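Local structure of cellulose biosynthesis protein BcsG (Salmonella typhimurium LT2, 5OLT) at residues M146-N150 / F214-P218; D190-N196 / E244-F248; F37-E42 / G115-R121; L30-L34 / V361-Y365. The protein is required for cellulose biosynthesis, and this chain is its extramembrane domain, a zinc-binding member of the alkaline phosphatase family. All blocks are in the same frame, centred on the assembly; numbering follows the deposited sequence.

Interaction 1 (M146-N150 / F214-P218); sequences MMDHN and FNLLP
Met146 and Phe214 lie side by side on neighbouring parallel strands. In one of two modelled Met146 conformers, so with some doubt, CE sits over one face of the Phe214 ring, 3.8 Å from its centroid, a CH-pi contact, with SD farther above it in a Met-aromatic contact; Leu216 CD1 covers the opposite face. Backbone bonds from Asn215 N to Met146 O (3.0 Å) and from Asp148 N to Asn215 O (3.2 Å) carry the pairing to the strand ends. There Asp148 CG, set between the backbone N and the carbonyl carbon (chi1 64°), brings its carboxylate to the partner strand. Its OD1 takes Leu217 N at 2.9 Å on the syn lone pair, and also His149 ND1 at 3.3 Å, close to the imidazole plane. One buried oxygen is thus gripped twice, the second bond helping fix the ring's rotation. Past this point the contact loosens: partly exposed Leu217 lays CD2 over the rim of the His149 face, 4.0 Å from the ring centroid. Asn215 gives ND2 to Glu266, a zinc ligand. Strand 142-147 edges the seven-stranded mixed sheet, 210-216 next inward; helix 156-162 covers the Met147 and Asn215 face, and helix 191-203 the Met146 and Phe214 face.

Interaction 2 (D190-N196 / E244-F248); sequences DDLAVLN and ELDAF
Glu244 reaches from helix 234-255 to the first turn of helix 191-203 and, with Phe248 one turn on, accounts for most of the surface that 244-248 loses to the contact. Its chain runs extended beyond CG and ends beside backbone N-H groups of that turn. Leu192 N donates to Glu244 OE1 at 3.0 Å, coming from well above the carboxylate plane. A water donates to both Glu244 OE1 and Asp191 OD2, bridging these two oxygens, which stay 4.5 Å apart. Glu244 OE2 lies only 2.5 Å from Asp190 OD1, a distance at which one of the acids probably holds a proton. The amino end of the helix would be expected to favour the remaining negative charge.

Asp190 is the N-cap of helix 191-203, its OD2 accepting from Ala193 N at 3.0 Å. The two helices run nearly parallel, 27° apart with segment axes 9.4 Å at closest approach. Helix 191-203 leads into strand 210-216, which in turn precedes helix 234-255, in the alternating order of an alpha/beta fold.

Phe248, its CG anti to the backbone N (chi1 -171°), slips its ring beneath Leu195. Leu195 CB stands almost exactly over the ring centre, 3.5 Å from the centroid, while Asn196 OD1 lies at the ring edge. Leu192 CD1 touches Phe248 CB at 3.9 Å. Leu195 CD1 continues to Leu245 CD2, also at 3.9 Å, and the Leu195 side chain packs on Phe214 of the central sheet.

Interaction 3 (F37-E42 / G115-R121); sequences FYAAEE and GQPSHTR
Glu41 has CG anti to the carbonyl carbon, and a bend at chi2 (-61°) curls the chain so that OE1 meets Gln116 N, while Glu42, its CG anti to the backbone N, bends at chi2 to bring its carboxylate to Arg121. The Gln116 N-H reaches Glu41 OE1 at 2.8 Å, almost straight at 170°, on the anti lone pair; the other carboxylate oxygen forms a salt bridge with Arg44. The Glu42 carboxylate lies over one face of the Arg121 guanidinium, planes 22° apart, with OE1 3.3 Å from NE. This salt bridge is a stack of charges, since no N-H points at the oxygen. Pro117 CB covers the opposite guanidinium face, and a water in the guanidinium plane accepts from Arg121 NH2 while donating to Tyr38 O and Gln116 O.

Here the C-terminal part of helix 27-42 is joined to the loop that follows Cys114, half of the disulfide to Cys130. Ser118 is the N-cap of the short helix 119-122, OG accepting from Arg121 N at 3.3 Å.

Gly115 CA comes 3.3 Å from Glu41 O in a CA-H...O contact. The Gln116 amide stands at the edge of the Phe37 ring, nearly perpendicular to it, with CD 3.7 Å from CZ, and NE2 bonds Val354 O. Ser118 CB lies off-centre by the Tyr38 ring, 4.1 Å from its centroid, and Tyr38 OH bonds Glu356.

Interaction 4 (L30-L34 / V361-Y365); sequences LNAWL and VVIQY
Helix 30-34 crosses strand 361-365 close to perpendicular, at 103°, with the segment axes 10.6 Å apart, so side chains alone bridge the gap. CD1 of Leu30 stands over the centre of the Tyr365 ring, 3.6 Å from the centroid, in a CH-pi contact. The same ring turns its edge to Trp33. Tyr365 leads with CE2 against Trp33 CB, at 3.9 Å, and the pair is T-shaped, planes at 88° and the Tyr365 centroid 5.5 Å from that of the indole five-membered ring. One tyrosine thus offers a face to one residue of the helix and an edge to another.

In the middle, Ile363 has CG1 between the backbone N and the carbonyl carbon (chi1 70°). Its CD1 then touches Leu30 CG, at 4.0 Å, and also the indole, while CG2 lies against Trp33 CZ3, again at 4.0 Å. At the far end Leu34 CD2 and Val361 CG1 meet tip to tip, 4.0 Å apart. Outside the contact, Trp33 NE1 bonds Pro19 O, which should help fix the turn of the indole, and Tyr365 OH is tied to Ala23 O. Val361, Ile363 and Tyr365, every second residue of the strand, all face the helix: a helix packed across one face of a four-stranded antiparallel sheet, a two-layer helix-on-sheet arrangement with an apolar interface.

In the fold
Interactions 1 and 2 form one block, their centres about 12 Å apart, on the outer part of the central sheet. They touch where Asp148 OD2 and Asp191 OD1 come within a doubtfully short 2.4 Å, and where Met146 packs on Val194. Interaction 1 is near the metal site: the Leu217 side chain is about 5 Å from the zinc ion held by Cys67, Ser102, Glu266 and His267, against about 13 Å for the Asp191 side chain of interaction 2. Interactions 3 and 4, also with centres about 12 Å apart, use successive parts of helix 27-42 and join it to a loop and to the C-terminal sheet. Interactions 2 and 4 have centres about 40 Å apart.

Interaction 1 (M146-N150 / F214-P218)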
loop_
_atom_site.group_PDB
_atom_site.type_symbol
_atom_site.label_atom_id
_atom_site.label_comp_id
_atom_site.label_asym_id
_atom_site.label_seq_id
_atom_site.Cartn_x
_atom_site.Cartn_y
_atom_site.Cartn_z
ATOM N N MET A 146 -0.597 -14.991 1.771
ATOM C CA MET A 146 -1.978 -15.367 1.825
ATOM C C MET A 146 -2.689 -14.672 0.691
ATOM O O MET A 146 -2.391 -13.490 0.401
ATOM C CB MET A 146 -2.519 -14.863 3.169
ATOM C CG MET A 146 -3.864 -15.387 3.549
ATOM S SD MET A 146 -4.055 -15.242 5.341
ATOM C CE MET A 146 -4.489 -13.538 5.566
ATOM N N MET A 147 -3.655 -15.357 0.064
ATOM C CA MET A 147 -4.476 -14.687 -0.964
ATOM C C MET A 147 -5.898 -15.187 -0.866
ATOM O O MET A 147 -6.147 -16.301 -0.345
ATOM C CB MET A 147 -3.942 -14.948 -2.387
ATOM C CG MET A 147 -2.532 -14.434 -2.611
ATOM S SD MET A 147 -2.022 -14.453 -4.333
ATOM C CE MET A 147 -0.317 -13.893 -4.132
ATOM N N ASP A 148 -6.842 -14.400 -1.386
ATOM C CA ASP A 148 -8.206 -14.905 -1.516
ATOM C C ASP A 148 -8.453 -15.452 -2.931
ATOM O O ASP A 148 -9.589 -15.636 -3.343
ATOM C CB ASP A 148 -9.246 -13.873 -1.078
ATOM C CG ASP A 148 -9.266 -12.645 -1.941
ATOM O OD1 ASP A 148 -8.642 -12.622 -3.008
ATOM O OD2 ASP A 148 -9.951 -11.648 -1.525
ATOM N N HIS A 149 -7.367 -15.742 -3.654
ATOM C CA HIS A 149 -7.458 -16.256 -5.010
ATOM C C HIS A 149 -6.188 -17.038 -5.294
ATOM O O HIS A 149 -5.272 -17.059 -4.475
ATOM C CB HIS A 149 -7.643 -15.080 -5.995
ATOM C CG HIS A 149 -6.475 -14.141 -6.059
ATOM N ND1 HIS A 149 -6.195 -13.153 -5.133
ATOM C CD2 HIS A 149 -5.491 -14.076 -6.987
ATOM C CE1 HIS A 149 -5.089 -12.514 -5.505
ATOM N NE2 HIS A 149 -4.651 -13.056 -6.633
ATOM N N ASN A 150 -6.118 -17.697 -6.454
ATOM C CA ASN A 150 -4.975 -18.582 -6.670
ATOM C C ASN A 150 -3.767 -17.891 -7.287
ATOM O O ASN A 150 -2.720 -18.536 -7.447
ATOM C CB ASN A 150 -5.389 -19.835 -7.466
ATOM C CG ASN A 150 -5.846 -19.509 -8.888
ATOM O OD1 ASN A 150 -5.490 -18.469 -9.448
ATOM N ND2 ASN A 150 -6.612 -20.420 -9.499
ATOM N N PHE A 214 -1.086 -10.251 2.363
ATOM C CA PHE A 214 -2.382 -10.793 1.975
ATOM C C PHE A 214 -2.920 -10.011 0.775
ATOM O O PHE A 214 -3.119 -8.799 0.899
ATOM C CB PHE A 214 -3.337 -10.679 3.189
ATOM C CG PHE A 214 -4.782 -11.108 2.956
ATOM C CD1 PHE A 214 -5.184 -12.002 1.929
ATOM C CD2 PHE A 214 -5.784 -10.599 3.812
ATOM C CE1 PHE A 214 -6.513 -12.369 1.770
ATOM C CE2 PHE A 214 -7.116 -10.990 3.649
ATOM C CZ PHE A 214 -7.489 -11.860 2.634
ATOM N N ASN A 215 -3.123 -10.682 -0.372
ATOM C CA ASN A 215 -3.636 -10.004 -1.559
ATOM C C ASN A 215 -5.082 -10.423 -1.845
ATOM O O ASN A 215 -5.412 -11.605 -1.798
ATOM C CB ASN A 215 -2.735 -10.262 -2.785
ATOM C CG ASN A 215 -3.205 -9.493 -3.986
ATOM O OD1 ASN A 215 -3.917 -10.030 -4.830
ATOM N ND2 ASN A 215 -2.800 -8.220 -4.081
ATOM N N LEU A 216 -5.934 -9.421 -2.079
ATOM C CA LEU A 216 -7.385 -9.587 -2.207
ATOM C C LEU A 216 -7.903 -9.099 -3.545
ATOM O O LEU A 216 -7.690 -7.946 -3.899
ATOM C CB LEU A 216 -8.138 -8.756 -1.122
ATOM C CG LEU A 216 -7.922 -9.148 0.310
ATOM C CD1 LEU A 216 -6.577 -8.643 0.793
ATOM C CD2 LEU A 216 -9.033 -8.568 1.175
ATOM N N LEU A 217 -8.657 -9.955 -4.219
ATOM C CA LEU A 217 -9.184 -9.699 -5.550
ATOM C C LEU A 217 -10.711 -9.421 -5.705
ATOM O O LEU A 217 -11.161 -9.271 -6.842
ATOM C CB LEU A 217 -8.862 -10.988 -6.383
ATOM C CG LEU A 217 -8.692 -10.830 -7.877
ATOM C CD1 LEU A 217 -7.474 -9.951 -8.174
ATOM C CD2 LEU A 217 -8.542 -12.197 -8.539
ATOM N N PRO A 218 -11.517 -9.328 -4.613
ATOM C CA PRO A 218 -12.963 -9.307 -4.899
ATOM C C PRO A 218 -13.452 -8.103 -5.700
ATOM O O PRO A 218 -14.489 -8.208 -6.363
ATOM C CB PRO A 218 -13.592 -9.328 -3.509
ATOM C CG PRO A 218 -12.588 -8.651 -2.646
ATOM C CD PRO A 218 -11.260 -9.172 -3.165
#

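Interaction 2 (D190-N196 / E244-F248)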
loop_
_atom_site.group_PDB
_atom_site.type_symbol
_atom_site.label_atom_id
_atom_site.label_comp_id
_atom_site.label_asym_id
_atom_site.label_seq_id
_atom_site.Cartn_x
_atom_site.Cartn_y
_atom_site.Cartn_z
ATOM N N ASP A 190 -13.982 -16.221 0.407
ATOM C CA ASP A 190 -14.488 -15.248 1.347
ATOM C C ASP A 190 -13.355 -14.689 2.203
ATOM O O ASP A 190 -12.590 -15.450 2.844
ATOM C CB ASP A 190 -15.512 -15.886 2.273
ATOM C CG ASP A 190 -16.139 -14.874 3.156
ATOM O OD1 ASP A 190 -17.014 -14.118 2.671
ATOM O OD2 ASP A 190 -15.728 -14.795 4.319
ATOM N N ASP A 191 -13.301 -13.364 2.298
ATOM C CA ASP A 191 -12.160 -12.746 2.989
ATOM C C ASP A 191 -12.194 -12.923 4.492
ATOM O O ASP A 191 -11.138 -13.080 5.124
ATOM C CB ASP A 191 -12.053 -11.279 2.630
ATOM C CG ASP A 191 -11.650 -11.119 1.184
ATOM O OD1 ASP A 191 -10.607 -11.766 0.824
ATOM O OD2 ASP A 191 -12.392 -10.456 0.394
ATOM N N LEU A 192 -13.401 -12.882 5.090
ATOM C CA LEU A 192 -13.475 -13.127 6.526
ATOM C C LEU A 192 -13.015 -14.537 6.832
ATOM O O LEU A 192 -12.342 -14.742 7.854
ATOM C CB LEU A 192 -14.884 -12.858 7.031
ATOM C CG LEU A 192 -15.136 -12.948 8.538
ATOM C CD1 LEU A 192 -14.143 -12.058 9.295
ATOM C CD2 LEU A 192 -16.598 -12.600 8.836
ATOM N N ALA A 193 -13.356 -15.513 5.979
ATOM C CA ALA A 193 -12.882 -16.897 6.206
ATOM C C ALA A 193 -11.360 -17.005 6.102
ATOM O O ALA A 193 -10.725 -17.668 6.925
ATOM C CB ALA A 193 -13.543 -17.854 5.240
ATOM N N VAL A 194 -10.766 -16.324 5.110
ATOM C CA VAL A 194 -9.312 -16.310 4.976
ATOM C C VAL A 194 -8.675 -15.683 6.233
ATOM O O VAL A 194 -7.691 -16.207 6.766
ATOM C CB VAL A 194 -8.882 -15.506 3.722
ATOM C CG1 VAL A 194 -7.373 -15.347 3.673
ATOM C CG2 VAL A 194 -9.343 -16.199 2.440
ATOM N N LEU A 195 -9.235 -14.571 6.712
ATOM C CA LEU A 195 -8.654 -13.844 7.847
ATOM C C LEU A 195 -8.833 -14.661 9.130
ATOM O O LEU A 195 -7.937 -14.666 9.961
ATOM C CB LEU A 195 -9.292 -12.455 7.993
ATOM C CG LEU A 195 -8.802 -11.481 6.923
ATOM C CD1 LEU A 195 -9.802 -10.317 6.808
ATOM C CD2 LEU A 195 -7.395 -10.964 7.276
ATOM N N ASN A 196 -9.979 -15.309 9.295
ATOM C CA ASN A 196 -10.185 -16.128 10.498
ATOM C C ASN A 196 -9.244 -17.334 10.539
ATOM O O ASN A 196 -8.764 -17.716 11.624
ATOM C CB ASN A 196 -11.629 -16.552 10.614
ATOM C CG ASN A 196 -12.484 -15.472 11.251
ATOM O OD1 ASN A 196 -12.008 -14.663 12.059
ATOM N ND2 ASN A 196 -13.761 -15.464 10.909
ATOM N N GLU A 244 -16.742 -7.184 6.042
ATOM C CA GLU A 244 -15.938 -8.301 6.511
ATOM C C GLU A 244 -14.664 -7.827 7.201
ATOM O O GLU A 244 -14.289 -8.401 8.216
ATOM C CB GLU A 244 -15.641 -9.276 5.386
ATOM C CG GLU A 244 -16.892 -10.042 4.986
ATOM C CD GLU A 244 -16.613 -11.247 4.114
ATOM O OE1 GLU A 244 -15.501 -11.404 3.553
ATOM O OE2 GLU A 244 -17.566 -12.068 3.971
ATOM N N LEU A 245 -14.015 -6.796 6.657
ATOM C CA LEU A 245 -12.821 -6.267 7.325
ATOM C C LEU A 245 -13.179 -5.705 8.695
ATOM O O LEU A 245 -12.453 -5.947 9.665
ATOM C CB LEU A 245 -12.141 -5.206 6.461
ATOM C CG LEU A 245 -11.517 -5.729 5.165
ATOM C CD1 LEU A 245 -11.005 -4.536 4.358
ATOM C CD2 LEU A 245 -10.390 -6.726 5.455
ATOM N N ASP A 246 -14.292 -4.982 8.793
ATOM C CA ASP A 246 -14.687 -4.449 10.084
ATOM C C ASP A 246 -15.020 -5.538 11.082
ATOM O O ASP A 246 -14.645 -5.431 12.255
ATOM C CB ASP A 246 -15.860 -3.481 9.913
ATOM C CG ASP A 246 -15.824 -2.359 10.912
ATOM O OD1 ASP A 246 -14.717 -1.806 11.172
ATOM O OD2 ASP A 246 -16.902 -2.034 11.433
ATOM N N ALA A 247 -15.679 -6.603 10.629
ATOM C CA ALA A 247 -15.988 -7.749 11.471
ATOM C C ALA A 247 -14.682 -8.382 11.944
ATOM O O ALA A 247 -14.552 -8.714 13.127
ATOM C CB ALA A 247 -16.849 -8.747 10.734
ATOM N N PHE A 248 -13.703 -8.511 11.048
ATOM C CA PHE A 248 -12.439 -9.041 11.453
ATOM C C PHE A 248 -11.697 -8.152 12.441
ATOM O O PHE A 248 -11.090 -8.668 13.388
ATOM C CB PHE A 248 -11.553 -9.350 10.241
ATOM C CG PHE A 248 -10.331 -10.083 10.644
ATOM C CD1 PHE A 248 -10.477 -11.378 11.202
ATOM C CD2 PHE A 248 -9.083 -9.513 10.539
ATOM C CE1 PHE A 248 -9.394 -12.106 11.608
ATOM C CE2 PHE A 248 -7.944 -10.263 10.979
ATOM C CZ PHE A 248 -8.129 -11.540 11.529
HETATM O O HOH W 1 -15.009 -9.633 1.127
#

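Interaction 3 (F37-E42 / G115-R121)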
loop_
_atom_site.group_PDB
_atom_site.type_symbol
_atom_site.label_atom_id
_atom_site.label_comp_id
_atom_site.label_asym_id
_atom_site.label_seq_id
_atom_site.Cartn_x
_atom_site.Cartn_y
_atom_site.Cartn_z
ATOM N N PHE A 37 13.708 13.341 -9.643
ATOM C CA PHE A 37 12.931 12.490 -8.745
ATOM C C PHE A 37 13.571 11.096 -8.628
ATOM O O PHE A 37 13.787 10.605 -7.526
ATOM C CB PHE A 37 11.482 12.428 -9.258
ATOM C CG PHE A 37 10.609 11.372 -8.586
ATOM C CD1 PHE A 37 9.966 11.634 -7.380
ATOM C CD2 PHE A 37 10.425 10.128 -9.179
ATOM C CE1 PHE A 37 9.148 10.672 -6.767
ATOM C CE2 PHE A 37 9.638 9.151 -8.571
ATOM C CZ PHE A 37 8.983 9.433 -7.375
ATOM N N TYR A 38 13.926 10.468 -9.756
ATOM C CA TYR A 38 14.513 9.141 -9.686
ATOM C C TYR A 38 15.814 9.163 -8.889
ATOM O O TYR A 38 16.072 8.259 -8.116
ATOM C CB TYR A 38 14.819 8.588 -11.079
ATOM C CG TYR A 38 13.625 8.183 -11.918
ATOM C CD1 TYR A 38 12.456 7.617 -11.349
ATOM C CD2 TYR A 38 13.671 8.329 -13.318
ATOM C CE1 TYR A 38 11.382 7.221 -12.184
ATOM C CE2 TYR A 38 12.614 7.947 -14.128
ATOM C CZ TYR A 38 11.489 7.384 -13.569
ATOM O OH TYR A 38 10.470 7.003 -14.392
ATOM N N ALA A 39 16.639 10.202 -9.111
ATOM C CA ALA A 39 17.934 10.295 -8.405
ATOM C C ALA A 39 17.705 10.412 -6.917
ATOM O O ALA A 39 18.357 9.721 -6.144
ATOM C CB ALA A 39 18.730 11.478 -8.923
ATOM N N ALA A 40 16.765 11.280 -6.517
ATOM C CA ALA A 40 16.533 11.477 -5.088
ATOM C C ALA A 40 15.980 10.202 -4.468
ATOM O O ALA A 40 16.354 9.813 -3.357
ATOM C CB ALA A 40 15.598 12.626 -4.851
ATOM N N GLU A 41 15.046 9.559 -5.166
ATOM C CA GLU A 41 14.408 8.369 -4.601
ATOM C C GLU A 41 15.382 7.223 -4.391
ATOM O O GLU A 41 15.257 6.446 -3.445
ATOM C CB GLU A 41 13.272 7.921 -5.515
ATOM C CG GLU A 41 12.043 8.824 -5.464
ATOM C CD GLU A 41 11.420 8.887 -4.080
ATOM O OE1 GLU A 41 11.134 7.811 -3.530
ATOM O OE2 GLU A 41 11.203 10.008 -3.598
ATOM N N GLU A 42 16.369 7.087 -5.290
ATOM C CA GLU A 42 17.291 5.960 -5.221
ATOM C C GLU A 42 18.182 6.043 -3.969
ATOM O O GLU A 42 18.707 5.010 -3.534
ATOM C CB GLU A 42 18.118 5.878 -6.501
ATOM C CG GLU A 42 18.996 4.647 -6.559
ATOM C CD GLU A 42 18.904 3.863 -7.835
ATOM O OE1 GLU A 42 18.436 4.370 -8.892
ATOM O OE2 GLU A 42 19.381 2.706 -7.776
ATOM N N GLY A 115 13.277 3.974 -1.714
ATOM C CA GLY A 115 12.530 4.932 -2.492
ATOM C C GLY A 115 11.997 4.369 -3.814
ATOM O O GLY A 115 12.287 3.234 -4.234
ATOM N N GLN A 116 11.151 5.160 -4.431
ATOM C CA GLN A 116 10.381 4.703 -5.583
ATOM C C GLN A 116 11.252 4.502 -6.836
ATOM O O GLN A 116 11.875 5.469 -7.286
ATOM C CB GLN A 116 9.337 5.776 -5.882
ATOM C CG GLN A 116 8.425 5.366 -7.035
ATOM C CD GLN A 116 7.185 6.219 -7.163
ATOM O OE1 GLN A 116 6.595 6.607 -6.161
ATOM N NE2 GLN A 116 6.752 6.470 -8.370
ATOM N N PRO A 117 11.210 3.303 -7.438
ATOM C CA PRO A 117 11.956 3.078 -8.693
ATOM C C PRO A 117 11.130 3.357 -9.936
ATOM O O PRO A 117 9.891 3.341 -9.911
ATOM C CB PRO A 117 12.227 1.581 -8.658
ATOM C CG PRO A 117 11.069 0.981 -7.909
ATOM C CD PRO A 117 10.707 2.032 -6.865
ATOM N N SER A 118 11.819 3.556 -11.058
ATOM C CA SER A 118 11.149 3.495 -12.363
ATOM C C SER A 118 10.538 2.124 -12.580
ATOM O O SER A 118 10.918 1.138 -11.920
ATOM C CB SER A 118 12.155 3.807 -13.487
ATOM O OG SER A 118 13.132 2.768 -13.520
ATOM N N HIS A 119 9.590 2.057 -13.519
ATOM C CA HIS A 119 8.997 0.796 -13.846
ATOM C C HIS A 119 10.048 -0.256 -14.286
ATOM O O HIS A 119 9.971 -1.406 -13.856
ATOM C CB HIS A 119 7.910 0.982 -14.902
ATOM C CG HIS A 119 7.189 -0.276 -15.221
ATOM N ND1 HIS A 119 6.087 -0.704 -14.511
ATOM C CD2 HIS A 119 7.424 -1.217 -16.162
ATOM C CE1 HIS A 119 5.646 -1.840 -15.028
ATOM N NE2 HIS A 119 6.449 -2.177 -16.033
ATOM N N THR A 120 10.989 0.180 -15.131
ATOM C CA THR A 120 12.078 -0.676 -15.606
ATOM C C THR A 120 12.793 -1.346 -14.414
ATOM O O THR A 120 12.960 -2.579 -14.410
ATOM C CB THR A 120 13.090 0.111 -16.476
ATOM O OG1 THR A 120 12.409 0.769 -17.558
ATOM C CG2 THR A 120 14.145 -0.824 -17.063
ATOM N N ARG A 121 13.155 -0.529 -13.415
ATOM C CA ARG A 121 13.932 -0.968 -12.236
ATOM C C ARG A 121 13.124 -1.978 -11.393
ATOM O O ARG A 121 13.698 -2.844 -10.681
ATOM C CB ARG A 121 14.383 0.235 -11.397
ATOM C CG ARG A 121 15.709 0.928 -11.682
ATOM C CD ARG A 121 16.531 1.145 -10.355
ATOM N NE ARG A 121 16.035 2.230 -9.448
ATOM C CZ ARG A 121 15.869 2.181 -8.117
ATOM N NH1 ARG A 121 16.175 1.079 -7.405
ATOM N NH2 ARG A 121 15.412 3.275 -7.452
HETATM O O HOH W 2 14.389 5.881 -8.363
#

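Interaction 4 (L30-L34 / V361-Y365)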
loop_
_atom_site.group_PDB
_atom_site.type_symbol
_atom_site.label_atom_id
_atom_site.label_comp_id
_atom_site.label_asym_id
_atom_site.label_seq_id
_atom_site.Cartn_x
_atom_site.Cartn_y
_atom_site.Cartn_z
ATOM N N LEU A 30 10.075 18.923 -17.533
ATOM C CA LEU A 30 9.370 17.816 -16.880
ATOM C C LEU A 30 10.214 16.552 -16.974
ATOM O O LEU A 30 10.297 15.812 -15.988
ATOM C CB LEU A 30 7.982 17.605 -17.503
ATOM C CG LEU A 30 6.846 18.420 -16.860
ATOM C CD1 LEU A 30 7.041 19.911 -16.830
ATOM C CD2 LEU A 30 5.576 18.066 -17.631
ATOM N N ASN A 31 10.917 16.347 -18.098
ATOM C CA ASN A 31 11.848 15.216 -18.202
ATOM C C ASN A 31 12.952 15.344 -17.138
ATOM O O ASN A 31 13.300 14.374 -16.433
ATOM C CB ASN A 31 12.511 15.183 -19.605
ATOM C CG ASN A 31 11.646 14.538 -20.659
ATOM O OD1 ASN A 31 10.655 13.853 -20.363
ATOM N ND2 ASN A 31 12.040 14.704 -21.909
ATOM N N ALA A 32 13.511 16.548 -17.010
ATOM C CA ALA A 32 14.572 16.775 -16.034
ATOM C C ALA A 32 14.051 16.553 -14.601
ATOM O O ALA A 32 14.738 15.962 -13.774
ATOM C CB ALA A 32 15.168 18.158 -16.185
ATOM N N TRP A 33 12.834 17.049 -14.317
ATOM C CA TRP A 33 12.228 16.845 -13.010
ATOM C C TRP A 33 12.108 15.341 -12.692
ATOM O O TRP A 33 12.449 14.922 -11.569
ATOM C CB TRP A 33 10.860 17.550 -12.909
ATOM C CG TRP A 33 10.303 17.411 -11.535
ATOM C CD1 TRP A 33 10.515 18.236 -10.479
ATOM C CD2 TRP A 33 9.495 16.326 -11.042
ATOM N NE1 TRP A 33 9.910 17.733 -9.357
ATOM C CE2 TRP A 33 9.268 16.568 -9.676
ATOM C CE3 TRP A 33 8.936 15.170 -11.640
ATOM C CZ2 TRP A 33 8.506 15.694 -8.880
ATOM C CZ3 TRP A 33 8.190 14.296 -10.841
ATOM C CH2 TRP A 33 7.982 14.566 -9.486
ATOM N N LEU A 34 11.651 14.560 -13.674
ATOM C CA LEU A 34 11.510 13.132 -13.423
ATOM C C LEU A 34 12.856 12.463 -13.113
ATOM O O LEU A 34 12.944 11.626 -12.215
ATOM C CB LEU A 34 10.788 12.453 -14.581
ATOM C CG LEU A 34 10.472 10.949 -14.420
ATOM C CD1 LEU A 34 9.433 10.723 -13.296
ATOM C CD2 LEU A 34 9.970 10.356 -15.722
ATOM N N VAL A 361 4.171 7.315 -18.000
ATOM C CA VAL A 361 4.439 7.958 -16.687
ATOM C C VAL A 361 3.452 9.109 -16.515
ATOM O O VAL A 361 3.177 9.856 -17.470
ATOM C CB VAL A 361 5.888 8.520 -16.610
ATOM C CG1 VAL A 361 6.161 9.075 -15.231
ATOM C CG2 VAL A 361 6.970 7.460 -16.930
ATOM N N VAL A 362 2.899 9.217 -15.299
ATOM C CA VAL A 362 2.011 10.316 -14.961
ATOM C C VAL A 362 2.648 11.025 -13.769
ATOM O O VAL A 362 3.053 10.386 -12.787
ATOM C CB VAL A 362 0.598 9.825 -14.593
ATOM C CG1 VAL A 362 -0.253 10.965 -14.066
ATOM C CG2 VAL A 362 -0.055 9.220 -15.822
ATOM N N ILE A 363 2.686 12.352 -13.845
ATOM C CA ILE A 363 3.169 13.197 -12.729
ATOM C C ILE A 363 2.220 14.353 -12.500
ATOM O O ILE A 363 1.383 14.667 -13.358
ATOM C CB ILE A 363 4.607 13.756 -12.970
ATOM C CG1 ILE A 363 4.617 14.811 -14.093
ATOM C CG2 ILE A 363 5.556 12.576 -13.270
ATOM C CD1 ILE A 363 5.989 15.454 -14.350
ATOM N N GLN A 364 2.348 14.966 -11.323
ATOM C CA GLN A 364 1.735 16.261 -11.035
ATOM C C GLN A 364 2.844 17.292 -11.085
ATOM O O GLN A 364 3.862 17.123 -10.434
ATOM C CB GLN A 364 1.073 16.269 -9.663
ATOM C CG GLN A 364 -0.111 15.336 -9.537
ATOM C CD GLN A 364 -1.400 15.923 -10.077
ATOM O OE1 GLN A 364 -1.472 17.095 -10.421
ATOM N NE2 GLN A 364 -2.422 15.113 -10.116
ATOM N N TYR A 365 2.659 18.346 -11.853
ATOM C CA TYR A 365 3.716 19.373 -11.967
ATOM C C TYR A 365 3.020 20.708 -11.838
ATOM O O TYR A 365 2.113 21.007 -12.630
ATOM C CB TYR A 365 4.458 19.267 -13.319
ATOM C CG TYR A 365 5.718 20.103 -13.337
ATOM C CD1 TYR A 365 5.653 21.465 -13.655
ATOM C CD2 TYR A 365 6.969 19.540 -13.011
ATOM C CE1 TYR A 365 6.802 22.260 -13.635
ATOM C CE2 TYR A 365 8.116 20.326 -12.961
ATOM C CZ TYR A 365 8.025 21.685 -13.296
ATOM O OH TYR A 365 9.164 22.466 -13.266
#